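PDB 5A62: putative alpha/beta hydrolase FOLD protein from Candidatus Nitrososphaera gargensis, which probably acts as a hydrolase, most likely a carboxylesterase of the alpha/beta hydrolase fold that cleaves ester bonds. Local coordinates for residues Ile119-Gly124 / Val213-Gly218; Ser125-Gln130 / Lys229-Glu234; Arg241-Ser246 / Lys256-Ile261. All blocks are in the same frame, centred on the assembly; numbering follows the deposited sequence.

Contacts 1 and 3 share the later half of the alpha/beta hydrolase sheet; contact 2 lies beside it, between a loop and a helix. Contact 1 pairs the neighbouring strands 116-122 and 212-218. The loop after the first strand and helix 222-234 after the second form contact 2, so the two contacts interlock along the chain, with centres about 11 Å apart. Contact 3 comes later, between edge strand 239-243, which hydrogen-bonds to strand 212-218, and helix 256-272; its centre is about 11 Å from that of contact 1 and about 20 Å from that of contact 2. Together they build the C-terminal part of the sheet and its helical cover.

Contact 1 of 3, residues Ile119-Gly124 / Val213-Gly218; sequences IIMING and VFAIVG
Ile-119 to Ile-122 lie beside Val-213 to Ile-216, residue for residue, as adjacent parallel strands in the central sheet of the alpha/beta hydrolase fold. The segment axes are 16° from parallel, and the backbone bonds alternate: Phe-214 N reaches Ile-119 O, Met-121 N reaches Phe-214 O, Ile-216 N reaches Met-121 O at 2.9 Å, and Asn-123 N reaches Ile-216 O. The chain between the strands, largely helical, is a long excursion from the sheet.

Met-121 can be followed outward. Its CB and CG run past Phe-214 O, and CB is 3.9 Å from that oxygen. SD packs on Pro-126 in the loop beyond the strand. There the chain bends (chi3 -72°), and the bend turns CE back over the neighbouring strand, where it lies 3.6 Å from Val-213 CG1 and, more loosely, near Ala-215 CB. A flexible, unbranched methionine suits this reach, and small Ala-215 is consistent with the close approach of Ile-228 of helix 222-234, which touches both residues.

The face bearing Ile-120 and Ile-122 also carries Phe-214 and Ile-216. Ile-120 CG1 is 3.9 Å from Phe-214 CB, and its CG2 meets Ile-216 CD1 at 4.2 Å. Ile-119 O lies at the edge of the Phe-214 ring, in its plane, and this ring also meets that of Phe-265. Beta-branched residues and an aromatic suit these buried, extended positions.

Past the strand end, Asn-123 replaces a backbone partner with its side chain. Its ND2 bonds to His-248 O, which fixes the amide's rotation and leaves the oxygen facing the neighbouring strand. Gly-218 N donates to Asn-123 OD1 at 2.8 Å, on a lone pair in the carbonyl plane, with an N-H...O angle of 165°.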
ATOM      1  N   ILE A 119      20.965  13.862  -7.391  1.00  9.07           N
ATOM      2  CA  ILE A 119      20.619  12.485  -7.066  1.00  8.93           C
ATOM      3  C   ILE A 119      21.205  11.567  -8.129  1.00  8.58           C
ATOM      4  O   ILE A 119      21.302  11.905  -9.294  1.00  9.39           O
ATOM      5  CB  ILE A 119      19.152  12.235  -6.918  1.00  9.49           C
ATOM      6  CG1 ILE A 119      18.355  12.347  -8.189  1.00  9.84           C
ATOM      7  CG2 ILE A 119      18.594  13.114  -5.839  1.00  9.10           C
ATOM      8  CD1 ILE A 119      16.881  11.984  -8.014  1.00 10.51           C
ATOM      9  N   ILE A 120      21.567  10.354  -7.661  1.00  9.19           N
ATOM     10  CA  ILE A 120      22.146   9.293  -8.483  1.00  9.82           C
ATOM     11  C   ILE A 120      21.313   8.083  -8.224  1.00  9.16           C
ATOM     12  O   ILE A 120      21.423   7.497  -7.137  1.00 10.83           O
ATOM     13  CB  ILE A 120      23.621   9.051  -8.220  1.00 10.37           C
ATOM     14  CG1 ILE A 120      24.383  10.352  -8.427  1.00 11.84           C
ATOM     15  CG2 ILE A 120      24.115   7.946  -9.192  1.00 10.61           C
ATOM     16  CD1 ILE A 120      25.841  10.277  -8.020  1.00 12.95           C
ATOM     17  N   MET A 121      20.511   7.673  -9.177  1.00  9.86           N
ATOM     18  CA  MET A 121      19.574   6.552  -9.032  1.00  9.83           C
ATOM     19  C   MET A 121      20.160   5.327  -9.706  1.00 11.39           C
ATOM     20  O   MET A 121      20.454   5.389 -10.914  1.00 11.98           O
ATOM     21  CB  MET A 121      18.252   6.873  -9.690  1.00 10.41           C
ATOM     22  CG  MET A 121      17.548   8.079  -9.097  1.00 11.03           C
ATOM     23  SD  MET A 121      16.021   8.501  -9.922  1.00 13.37           S
ATOM     24  CE  MET A 121      16.642   9.164 -11.478  1.00 13.75           C
ATOM     25  N   ILE A 122      20.378   4.250  -8.992  1.00 10.12           N
ATOM     26  CA  ILE A 122      20.959   3.026  -9.505  1.00  9.54           C
ATOM     27  C   ILE A 122      19.793   2.042  -9.593  1.00 10.51           C
ATOM     28  O   ILE A 122      19.211   1.657  -8.584  1.00 11.30           O
ATOM     29  CB  ILE A 122      22.038   2.484  -8.624  1.00 11.41           C
ATOM     30  CG1 ILE A 122      23.131   3.544  -8.371  1.00 12.48           C
ATOM     31  CG2 ILE A 122      22.571   1.170  -9.235  1.00 13.19           C
ATOM     32  CD1 ILE A 122      24.205   3.121  -7.415  1.00 14.18           C
ATOM     33  N   ASN A 123      19.383   1.640 -10.816  1.00  9.63           N
ATOM     34  CA  ASN A 123      18.182   0.865 -11.064  1.00  9.30           C
ATOM     35  C   ASN A 123      17.023   1.381 -10.249  1.00  9.86           C
ATOM     36  O   ASN A 123      16.341   0.606  -9.581  1.00 10.77           O
ATOM     37  CB  ASN A 123      18.450  -0.635 -10.750  1.00 10.53           C
ATOM     38  CG  ASN A 123      19.434  -1.269 -11.714  1.00 12.51           C
ATOM     39  OD1 ASN A 123      19.521  -0.868 -12.890  1.00 12.97           O
ATOM     40  ND2 ASN A 123      20.167  -2.253 -11.205  1.00 14.80           N
ATOM     41  N   GLY A 124      16.779   2.642 -10.397  1.00 10.39           N
ATOM     42  CA  GLY A 124      15.665   3.332  -9.820  1.00 10.77           C
ATOM     43  C   GLY A 124      15.144   4.395 -10.731  1.00 11.05           C
ATOM     44  O   GLY A 124      15.775   4.720 -11.740  1.00 11.59           O
ATOM     45  N   VAL A 213      20.264  15.284 -12.055  1.00 11.29           N
ATOM     46  CA  VAL A 213      19.697  13.959 -12.030  1.00 11.64           C
ATOM     47  C   VAL A 213      20.624  13.049 -12.810  1.00 11.59           C
ATOM     48  O   VAL A 213      20.911  13.295 -13.965  1.00 12.62           O
ATOM     49  CB  VAL A 213      18.305  13.893 -12.608  1.00 11.46           C
ATOM     50  CG1 VAL A 213      17.760  12.479 -12.448  1.00 12.40           C
ATOM     51  CG2 VAL A 213      17.358  14.876 -11.905  1.00 13.06           C
ATOM     52  N   PHE A 214      21.073  12.004 -12.185  1.00 10.23           N
ATOM     53  CA  PHE A 214      21.883  11.001 -12.783  1.00 11.22           C
ATOM     54  C   PHE A 214      21.238   9.633 -12.566  1.00 11.09           C
ATOM     55  O   PHE A 214      20.589   9.393 -11.566  1.00 10.93           O
ATOM     56  CB  PHE A 214      23.271  10.946 -12.170  1.00 12.39           C
ATOM     57  CG  PHE A 214      24.055  12.228 -12.234  1.00 12.81           C
ATOM     58  CD1 PHE A 214      24.013  13.165 -11.216  1.00 13.17           C
ATOM     59  CD2 PHE A 214      24.931  12.433 -13.280  1.00 14.34           C
ATOM     60  CE1 PHE A 214      24.796  14.311 -11.287  1.00 15.98           C
ATOM     61  CE2 PHE A 214      25.697  13.580 -13.346  1.00 14.84           C
ATOM     62  CZ  PHE A 214      25.638  14.511 -12.370  1.00 15.65           C
ATOM     63  N   ALA A 215      21.427   8.722 -13.487  1.00 10.59           N
ATOM     64  CA  ALA A 215      20.932   7.358 -13.362  1.00 10.60           C
ATOM     65  C   ALA A 215      21.949   6.383 -13.947  1.00 10.98           C
ATOM     66  O   ALA A 215      22.580   6.627 -14.983  1.00 11.76           O
ATOM     67  CB  ALA A 215      19.611   7.160 -14.020  1.00 11.61           C
ATOM     68  N   ILE A 216      22.144   5.296 -13.254  1.00 10.15           N
ATOM     69  CA  ILE A 216      22.913   4.107 -13.693  1.00 11.64           C
ATOM     70  C   ILE A 216      21.969   2.932 -13.712  1.00 11.97           C
ATOM     71  O   ILE A 216      21.380   2.639 -12.669  1.00 11.91           O
ATOM     72  CB  ILE A 216      24.086   3.847 -12.759  1.00 13.09           C
ATOM     73  CG1 ILE A 216      24.933   5.121 -12.572  1.00 12.96           C
ATOM     74  CG2 ILE A 216      24.913   2.680 -13.290  1.00 16.14           C
ATOM     75  CD1 ILE A 216      26.076   5.042 -11.578  1.00 14.28           C
ATOM     76  N   VAL A 217      21.782   2.273 -14.863  1.00 11.99           N
ATOM     77  CA  VAL A 217      20.828   1.202 -14.985  1.00 12.67           C
ATOM     78  C   VAL A 217      21.493   0.005 -15.630  1.00 12.83           C
ATOM     79  O   VAL A 217      22.257   0.186 -16.584  1.00 13.55           O
ATOM     80  CB  VAL A 217      19.576   1.653 -15.751  1.00 15.13           C
ATOM     81  CG1 VAL A 217      19.833   2.054 -17.162  1.00 19.67           C
ATOM     82  CG2 VAL A 217      18.504   0.578 -15.757  1.00 13.37           C
ATOM     83  N   GLY A 218      21.195  -1.178 -15.139  1.00 11.90           N
ATOM     84  CA  GLY A 218      21.680  -2.417 -15.743  1.00 13.18           C
ATOM     85  C   GLY A 218      20.859  -2.733 -16.975  1.00 15.53           C
ATOM     86  O   GLY A 218      19.641  -2.705 -16.927  1.00 15.13           O
TER

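Contact 2 of 3, residues Ser125-Gln130 / Lys229-Glu234; sequences SPKKFQ and KETKEE
Lys-127 and Glu-230 carry the charged part of this contact between the loop after strand 116-122 and helix 222-234. The ammonium NZ of Lys-127 bonds to Glu-230 OE1 at 2.8 Å, approaching on the anti side and 32° out of the carboxylate plane. Glu-234, one helical turn on, adds a long salt bridge, its OE2 3.6 Å from Lys-127 NZ. A bend in the lysine chain (chi3 57°) brings the amine between both acids, whose side chains it crosses at about right angles.

Van der Waals contacts make up most of the rest. The CG and CD corner of the Pro-126 ring meets the Thr-231 side chain, with Pro-126 CG 3.6 Å from Thr-231 CG2. The lysine's methylenes slide past the threonine in the opposite direction, and Lys-127 CG comes within 3.4 Å of Thr-231 OG1. A hydrogen bond to Leu-227 O satisfies that hydroxyl in its buried place, while the methyl packs on the proline.

Within the loop, Lys-127 N donates to Ser-125 OG at 3.0 Å. An ST turn and a salt-bridge network thus join the loop after one sheet strand to the helix after the next in this alpha/beta hydrolase fold.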
ATOM      1  N   SER A 125      13.963   4.895 -10.459  1.00 10.69           N
ATOM      2  CA  SER A 125      13.450   6.014 -11.230  1.00 10.46           C
ATOM      3  C   SER A 125      12.418   6.771 -10.429  1.00 10.85           C
ATOM      4  O   SER A 125      11.935   6.265  -9.408  1.00 11.97           O
ATOM      5  CB  SER A 125      12.790   5.476 -12.498  1.00 12.52           C
ATOM      6  OG  SER A 125      11.421   5.130 -12.323  1.00 12.03           O
ATOM      7  N   PRO A 126      11.981   7.927 -10.897  1.00  9.56           N
ATOM      8  CA  PRO A 126      10.896   8.667 -10.277  1.00 10.24           C
ATOM      9  C   PRO A 126       9.500   8.197 -10.704  1.00 10.71           C
ATOM     10  O   PRO A 126       8.525   8.731 -10.228  1.00 12.49           O
ATOM     11  CB  PRO A 126      11.115  10.098 -10.776  1.00 11.59           C
ATOM     12  CG  PRO A 126      11.899   9.927 -12.018  1.00 14.36           C
ATOM     13  CD  PRO A 126      12.641   8.665 -11.987  1.00 10.89           C
ATOM     14  N   LYS A 127       9.380   7.228 -11.590  1.00 11.60           N
ATOM     15  CA  LYS A 127       8.100   6.850 -12.118  1.00 12.86           C
ATOM     16  C   LYS A 127       7.343   5.864 -11.236  1.00 14.03           C
ATOM     17  O   LYS A 127       7.917   5.036 -10.512  1.00 14.30           O
ATOM     18  CB  LYS A 127       8.305   6.224 -13.498  1.00 15.21           C
ATOM     19  CG  LYS A 127       8.777   7.317 -14.439  1.00 18.53           C
ATOM     20  CD  LYS A 127       8.381   7.153 -15.884  1.00 23.09           C
ATOM     21  CE  LYS A 127       6.882   7.053 -16.042  1.00 26.30           C
ATOM     22  NZ  LYS A 127       6.511   7.044 -17.475  1.00 31.20           N
ATOM     23  N   LYS A 128       6.037   5.964 -11.332  1.00 12.32           N
ATOM     24  CA  LYS A 128       5.177   4.910 -10.847  1.00 13.24           C
ATOM     25  C   LYS A 128       5.365   3.673 -11.680  1.00 13.05           C
ATOM     26  O   LYS A 128       5.661   3.713 -12.893  1.00 14.65           O
ATOM     27  CB  LYS A 128       3.711   5.308 -10.997  1.00 15.66           C
ATOM     28  CG  LYS A 128       3.139   6.139  -9.958  1.00 20.26           C
ATOM     29  CD  LYS A 128       1.561   6.092 -10.034  1.00 16.59           C
ATOM     30  CE  LYS A 128       0.761   4.964  -9.370  1.00 18.84           C
ATOM     31  NZ  LYS A 128       1.133   4.599  -7.945  1.00 18.60           N
ATOM     32  N   PHE A 129       5.148   2.531 -11.075  1.00 11.42           N
ATOM     33  CA  PHE A 129       5.174   1.261 -11.790  1.00 11.41           C
ATOM     34  C   PHE A 129       3.861   1.032 -12.516  1.00 12.73           C
ATOM     35  O   PHE A 129       2.820   1.502 -12.117  1.00 15.08           O
ATOM     36  CB  PHE A 129       5.407   0.099 -10.839  1.00 11.83           C
ATOM     37  CG  PHE A 129       6.779   0.125 -10.221  1.00 11.07           C
ATOM     38  CD1 PHE A 129       7.888  -0.341 -10.888  1.00 12.08           C
ATOM     39  CD2 PHE A 129       6.961   0.673  -8.945  1.00 11.12           C
ATOM     40  CE1 PHE A 129       9.147  -0.267 -10.327  1.00 12.57           C
ATOM     41  CE2 PHE A 129       8.212   0.737  -8.366  1.00 11.96           C
ATOM     42  CZ  PHE A 129       9.311   0.278  -9.053  1.00 12.17           C
ATOM     43  N   GLN A 130       3.955   0.281 -13.588  1.00 14.58           N
ATOM     44  CA  GLN A 130       2.768  -0.348 -14.113  1.00 16.23           C
ATOM     45  C   GLN A 130       2.392  -1.522 -13.218  1.00 13.33           C
ATOM     46  O   GLN A 130       3.222  -2.187 -12.607  1.00 14.07           O
ATOM     47  CB  GLN A 130       3.050  -0.807 -15.554  1.00 18.52           C
ATOM     48  CG  GLN A 130       3.215   0.352 -16.563  1.00 22.00           C
ATOM     49  CD  GLN A 130       2.027   1.336 -16.590  1.00 27.86           C
ATOM     50  OE1 GLN A 130       2.127   2.499 -16.194  1.00 32.13           O
ATOM     51  NE2 GLN A 130       0.878   0.847 -17.042  1.00 31.82           N
ATOM     52  N   LYS A 229      14.245   5.038 -19.323  1.00 14.92           N
ATOM     53  CA  LYS A 229      14.140   5.562 -20.677  1.00 16.62           C
ATOM     54  C   LYS A 229      12.969   6.495 -20.825  1.00 13.85           C
ATOM     55  O   LYS A 229      13.037   7.593 -21.423  1.00 14.97           O
ATOM     56  CB  LYS A 229      14.111   4.417 -21.676  1.00 21.77           C
ATOM     57  CG  LYS A 229      15.525   3.899 -21.876  1.00 28.47           C
ATOM     58  CD  LYS A 229      15.645   2.835 -22.960  1.00 36.99           C
ATOM     59  CE  LYS A 229      15.625   1.432 -22.367  1.00 41.20           C
ATOM     60  NZ  LYS A 229      15.529   0.343 -23.388  1.00 43.46           N
ATOM     61  N   GLU A 230      11.839   6.154 -20.177  1.00 12.48           N
ATOM     62  CA  GLU A 230      10.702   7.030 -20.164  1.00 13.23           C
ATOM     63  C   GLU A 230      11.044   8.312 -19.407  1.00 13.57           C
ATOM     64  O   GLU A 230      10.673   9.426 -19.802  1.00 15.59           O
ATOM     65  CB  GLU A 230       9.465   6.329 -19.545  1.00 13.76           C
ATOM     66  CG  GLU A 230       8.938   5.153 -20.351  1.00 16.13           C
ATOM     67  CD  GLU A 230       7.894   4.257 -19.646  1.00 19.69           C
ATOM     68  OE1 GLU A 230       7.455   4.590 -18.521  1.00 23.96           O
ATOM     69  OE2 GLU A 230       7.511   3.202 -20.248  1.00 24.62           O
ATOM     70  N   THR A 231      11.772   8.190 -18.316  1.00 11.29           N
ATOM     71  CA  THR A 231      12.167   9.328 -17.523  1.00 11.37           C
ATOM     72  C   THR A 231      13.078  10.257 -18.313  1.00 11.05           C
ATOM     73  O   THR A 231      12.852  11.483 -18.255  1.00 13.01           O
ATOM     74  CB  THR A 231      12.883   8.868 -16.247  1.00 12.37           C
ATOM     75  OG1 THR A 231      11.962   8.061 -15.467  1.00 11.82           O
ATOM     76  CG2 THR A 231      13.260  10.052 -15.375  1.00 11.71           C
ATOM     77  N   LYS A 232      13.997   9.689 -19.073  1.00 11.62           N
ATOM     78  CA  LYS A 232      14.916  10.519 -19.869  1.00 13.70           C
ATOM     79  C   LYS A 232      14.162  11.269 -20.934  1.00 14.50           C
ATOM     80  O   LYS A 232      14.527  12.422 -21.242  1.00 14.52           O
ATOM     81  CB  LYS A 232      16.041   9.662 -20.411  1.00 14.94           C
ATOM     82  CG  LYS A 232      17.003  10.338 -21.395  1.00 15.22           C
ATOM     83  CD  LYS A 232      17.875  11.313 -20.733  1.00 17.06           C
ATOM     84  CE  LYS A 232      18.888  11.861 -21.779  1.00 17.23           C
ATOM     85  NZ  LYS A 232      19.852  12.797 -21.265  1.00 19.29           N
ATOM     86  N   GLU A 233      13.085  10.711 -21.479  1.00 14.64           N
ATOM     87  CA  GLU A 233      12.259  11.433 -22.449  1.00 17.48           C
ATOM     88  C   GLU A 233      11.703  12.690 -21.848  1.00 17.59           C
ATOM     89  O   GLU A 233      11.619  13.713 -22.543  1.00 18.88           O
ATOM     90  CB  GLU A 233      11.149  10.571 -23.081  1.00 21.19           C
ATOM     91  CG  GLU A 233      11.707   9.565 -24.078  1.00 27.83           C
ATOM     92  CD  GLU A 233      12.415  10.234 -25.270  1.00 36.29           C
ATOM     93  OE1 GLU A 233      11.815  11.163 -25.888  1.00 41.83           O
ATOM     94  OE2 GLU A 233      13.586   9.870 -25.559  1.00 45.10           O
ATOM     95  N   GLU A 234      11.356  12.639 -20.548  1.00 14.94           N
ATOM     96  CA  GLU A 234      10.657  13.691 -19.830  1.00 15.12           C
ATOM     97  C   GLU A 234      11.580  14.643 -19.090  1.00 12.96           C
ATOM     98  O   GLU A 234      11.212  15.789 -18.832  1.00 13.80           O
ATOM     99  CB  GLU A 234       9.710  13.100 -18.806  1.00 16.16           C
ATOM    100  CG  GLU A 234       8.524  12.344 -19.437  1.00 19.64           C
ATOM    101  CD  GLU A 234       7.875  11.399 -18.403  1.00 28.04           C
ATOM    102  OE1 GLU A 234       7.209  11.911 -17.449  1.00 33.39           O
ATOM    103  OE2 GLU A 234       8.043  10.138 -18.507  1.00 39.95           O
TER

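Contact 3 of 3, residues Arg241-Ser246 / Lys256-Ile261; sequences RVLQGS and KEMYDI
Leu-243 leaves its strand with CG opposite the carbonyl carbon, and a chi2 of 166° directs CD1 to Met-258 and CD2 to Glu-257 and Ile-261, while Glu-257, its CG anti to the backbone N (chi1 -169°) and its chain extended, slides past the leucine in the opposite direction. CD2 of Leu-243 is 3.5 Å from Glu-257 OE1 and 3.8 Å from Ile-261 CD1. The other methyl, CD1, meets Met-258 CB at 4.0 Å, the two side chains crossing at about a right angle. A forked leucine suits this place because each branch covers a different part of the helix.

One turn further along, Ile-261 CG2 packs 3.8 Å from Arg-241 CG. The arginine chain bends at chi2, and its guanidinium forms a salt bridge with Glu-239.

Segment 241-243, in an outermost strand of the alpha/beta hydrolase sheet, runs nearly antiparallel to helix 256-272, at 166°. One water donates to Val-242 O and Glu-257 OE2. Another accepts from Gln-244 N and donates to Glu-257 OE1, 2.7 Å away. An apolar patch of Leu-243, Met-258 and Ile-261 is thus bordered by a water-bridged, probably ionised carboxylate on the exposed side.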
ATOM      1  N   ARG A 241      23.361   6.437 -17.782  1.00 13.71           N
ATOM      2  CA  ARG A 241      24.415   5.543 -18.254  1.00 15.23           C
ATOM      3  C   ARG A 241      23.932   4.166 -18.029  1.00 15.04           C
ATOM      4  O   ARG A 241      23.361   3.806 -16.979  1.00 14.83           O
ATOM      5  CB  ARG A 241      25.695   5.788 -17.463  1.00 16.38           C
ATOM      6  CG  ARG A 241      26.225   7.206 -17.452  1.00 20.81           C
ATOM      7  CD  ARG A 241      26.819   7.576 -18.810  1.00 22.10           C
ATOM      8  NE  ARG A 241      27.281   8.954 -18.767  1.00 22.18           N
ATOM      9  CZ  ARG A 241      26.549  10.033 -18.991  1.00 24.27           C
ATOM     10  NH1 ARG A 241      25.270   9.937 -19.348  1.00 25.08           N
ATOM     11  NH2 ARG A 241      27.097  11.248 -18.864  1.00 29.20           N
ATOM     12  N   VAL A 242      24.097   3.311 -19.015  1.00 14.64           N
ATOM     13  CA  VAL A 242      23.693   1.925 -18.945  1.00 14.83           C
ATOM     14  C   VAL A 242      24.881   0.992 -18.761  1.00 14.14           C
ATOM     15  O   VAL A 242      25.867   1.086 -19.507  1.00 16.15           O
ATOM     16  CB  VAL A 242      22.886   1.501 -20.219  1.00 14.57           C
ATOM     17  CG1 VAL A 242      22.525   0.024 -20.176  1.00 14.76           C
ATOM     18  CG2 VAL A 242      21.660   2.411 -20.366  1.00 15.20           C
ATOM     19  N   LEU A 243      24.785   0.056 -17.858  1.00 13.78           N
ATOM     20  CA  LEU A 243      25.776  -0.994 -17.624  1.00 13.67           C
ATOM     21  C   LEU A 243      25.350  -2.189 -18.402  1.00 15.08           C
ATOM     22  O   LEU A 243      24.441  -2.916 -18.030  1.00 14.65           O
ATOM     23  CB  LEU A 243      25.926  -1.321 -16.106  1.00 14.96           C
ATOM     24  CG  LEU A 243      26.463  -0.172 -15.290  1.00 15.18           C
ATOM     25  CD1 LEU A 243      26.231  -0.495 -13.834  1.00 16.84           C
ATOM     26  CD2 LEU A 243      27.970   0.005 -15.555  1.00 20.10           C
ATOM     27  N   GLN A 244      26.118  -2.482 -19.483  1.00 16.64           N
ATOM     28  CA  GLN A 244      25.791  -3.621 -20.325  1.00 19.83           C
ATOM     29  C   GLN A 244      26.053  -4.902 -19.627  1.00 19.82           C
ATOM     30  O   GLN A 244      27.147  -5.143 -19.130  1.00 21.04           O
ATOM     31  CB  GLN A 244      26.616  -3.597 -21.636  1.00 21.32           C
ATOM     32  CG  GLN A 244      26.332  -2.426 -22.526  1.00 22.87           C
ATOM     33  CD  GLN A 244      24.855  -2.257 -22.903  1.00 20.17           C
ATOM     34  OE1 GLN A 244      24.167  -3.218 -23.077  1.00 28.00           O
ATOM     35  NE2 GLN A 244      24.423  -1.060 -22.987  1.00 24.54           N
ATOM     36  N   GLY A 245      25.045  -5.723 -19.546  1.00 19.69           N
ATOM     37  CA  GLY A 245      25.122  -6.992 -18.903  1.00 19.08           C
ATOM     38  C   GLY A 245      24.912  -7.085 -17.427  1.00 19.82           C
ATOM     39  O   GLY A 245      24.989  -8.153 -16.837  1.00 22.25           O
ATOM     40  N   SER A 246      24.560  -5.962 -16.796  1.00 18.79           N
ATOM     41  CA  SER A 246      24.184  -5.954 -15.407  1.00 16.66           C
ATOM     42  C   SER A 246      22.659  -5.924 -15.271  1.00 15.87           C
ATOM     43  O   SER A 246      21.951  -5.545 -16.203  1.00 16.15           O
ATOM     44  CB  SER A 246      24.742  -4.698 -14.711  1.00 18.36           C
ATOM     45  OG  SER A 246      26.170  -4.728 -14.668  1.00 18.61           O
ATOM     46  N   LYS A 256      33.205  -3.019 -11.748  1.00 15.88           N
ATOM     47  CA  LYS A 256      34.074  -1.856 -11.699  1.00 17.13           C
ATOM     48  C   LYS A 256      33.574  -0.640 -12.478  1.00 16.38           C
ATOM     49  O   LYS A 256      33.679   0.505 -12.047  1.00 17.25           O
ATOM     50  CB  LYS A 256      35.467  -2.228 -12.254  1.00 23.00           C
ATOM     51  CG  LYS A 256      36.425  -1.043 -12.256  1.00 30.54           C
ATOM     52  CD  LYS A 256      37.788  -1.404 -12.841  1.00 37.63           C
ATOM     53  CE  LYS A 256      38.878  -0.474 -12.317  1.00 40.32           C
ATOM     54  NZ  LYS A 256      38.798   0.891 -12.904  1.00 44.17           N
ATOM     55  N   GLU A 257      32.934  -0.888 -13.624  1.00 15.55           N
ATOM     56  CA  GLU A 257      32.458   0.199 -14.433  1.00 16.03           C
ATOM     57  C   GLU A 257      31.445   1.075 -13.672  1.00 15.63           C
ATOM     58  O   GLU A 257      31.366   2.254 -13.870  1.00 15.36           O
ATOM     59  CB  GLU A 257      31.803  -0.278 -15.734  1.00 16.13           C
ATOM     60  CG  GLU A 257      31.553   0.841 -16.696  1.00 18.88           C
ATOM     61  CD  GLU A 257      30.858   0.433 -17.980  1.00 21.05           C
ATOM     62  OE1 GLU A 257      30.354  -0.699 -18.049  1.00 22.55           O
ATOM     63  OE2 GLU A 257      30.795   1.344 -18.858  1.00 23.07           O
ATOM     64  N   MET A 258      30.691   0.475 -12.749  1.00 15.40           N
ATOM     65  CA  MET A 258      29.723   1.284 -12.026  1.00 15.69           C
ATOM     66  C   MET A 258      30.430   2.378 -11.242  1.00 15.19           C
ATOM     67  O   MET A 258      29.917   3.490 -11.095  1.00 14.48           O
ATOM     68  CB  MET A 258      28.895   0.448 -11.071  1.00 16.11           C
ATOM     69  CG  MET A 258      27.851   1.212 -10.268  1.00 15.47           C
ATOM     70  SD  MET A 258      26.585   0.142  -9.573  1.00 18.76           S
ATOM     71  CE  MET A 258      27.517  -0.727  -8.418  1.00 20.32           C
ATOM     72  N   TYR A 259      31.606   2.043 -10.726  1.00 14.51           N
ATOM     73  CA  TYR A 259      32.317   3.030  -9.886  1.00 15.03           C
ATOM     74  C   TYR A 259      33.029   4.087 -10.691  1.00 14.96           C
ATOM     75  O   TYR A 259      33.136   5.202 -10.245  1.00 14.63           O
ATOM     76  CB  TYR A 259      33.220   2.359  -8.822  1.00 14.48           C
ATOM     77  CG  TYR A 259      32.393   1.368  -8.037  1.00 15.76           C
ATOM     78  CD1 TYR A 259      31.474   1.817  -7.141  1.00 17.08           C
ATOM     79  CD2 TYR A 259      32.439   0.007  -8.318  1.00 16.74           C
ATOM     80  CE1 TYR A 259      30.648   0.932  -6.475  1.00 17.32           C
ATOM     81  CE2 TYR A 259      31.634  -0.883  -7.655  1.00 16.48           C
ATOM     82  CZ  TYR A 259      30.716  -0.414  -6.752  1.00 18.40           C
ATOM     83  OH  TYR A 259      29.861  -1.276  -6.074  1.00 21.39           O
ATOM     84  N   ASP A 260      33.523   3.694 -11.847  1.00 15.80           N
ATOM     85  CA  ASP A 260      34.087   4.641 -12.783  1.00 17.07           C
ATOM     86  C   ASP A 260      33.013   5.656 -13.107  1.00 15.75           C
ATOM     87  O   ASP A 260      33.244   6.839 -13.029  1.00 16.80           O
ATOM     88  CB  ASP A 260      34.544   3.903 -14.037  1.00 18.63           C
ATOM     89  CG  ASP A 260      35.743   2.961 -13.778  1.00 23.70           C
ATOM     90  OD1 ASP A 260      36.448   3.081 -12.757  1.00 28.27           O
ATOM     91  OD2 ASP A 260      35.895   2.076 -14.623  1.00 30.87           O
ATOM     92  N   ILE A 261      31.796   5.189 -13.398  1.00 15.09           N
ATOM     93  CA  ILE A 261      30.708   6.094 -13.715  1.00 15.19           C
ATOM     94  C   ILE A 261      30.306   6.968 -12.515  1.00 14.15           C
ATOM     95  O   ILE A 261      30.206   8.182 -12.609  1.00 13.84           O
ATOM     96  CB  ILE A 261      29.503   5.314 -14.238  1.00 15.78           C
ATOM     97  CG1 ILE A 261      29.844   4.704 -15.609  1.00 16.73           C
ATOM     98  CG2 ILE A 261      28.300   6.222 -14.372  1.00 17.78           C
ATOM     99  CD1 ILE A 261      28.858   3.661 -16.031  1.00 18.08           C
TER
HETATM  100  O   HOH W   1      28.377   2.244 -19.771  1.00 26.52           O
HETATM  101  O   HOH W   2      28.638  -1.132 -20.031  1.00 21.05           O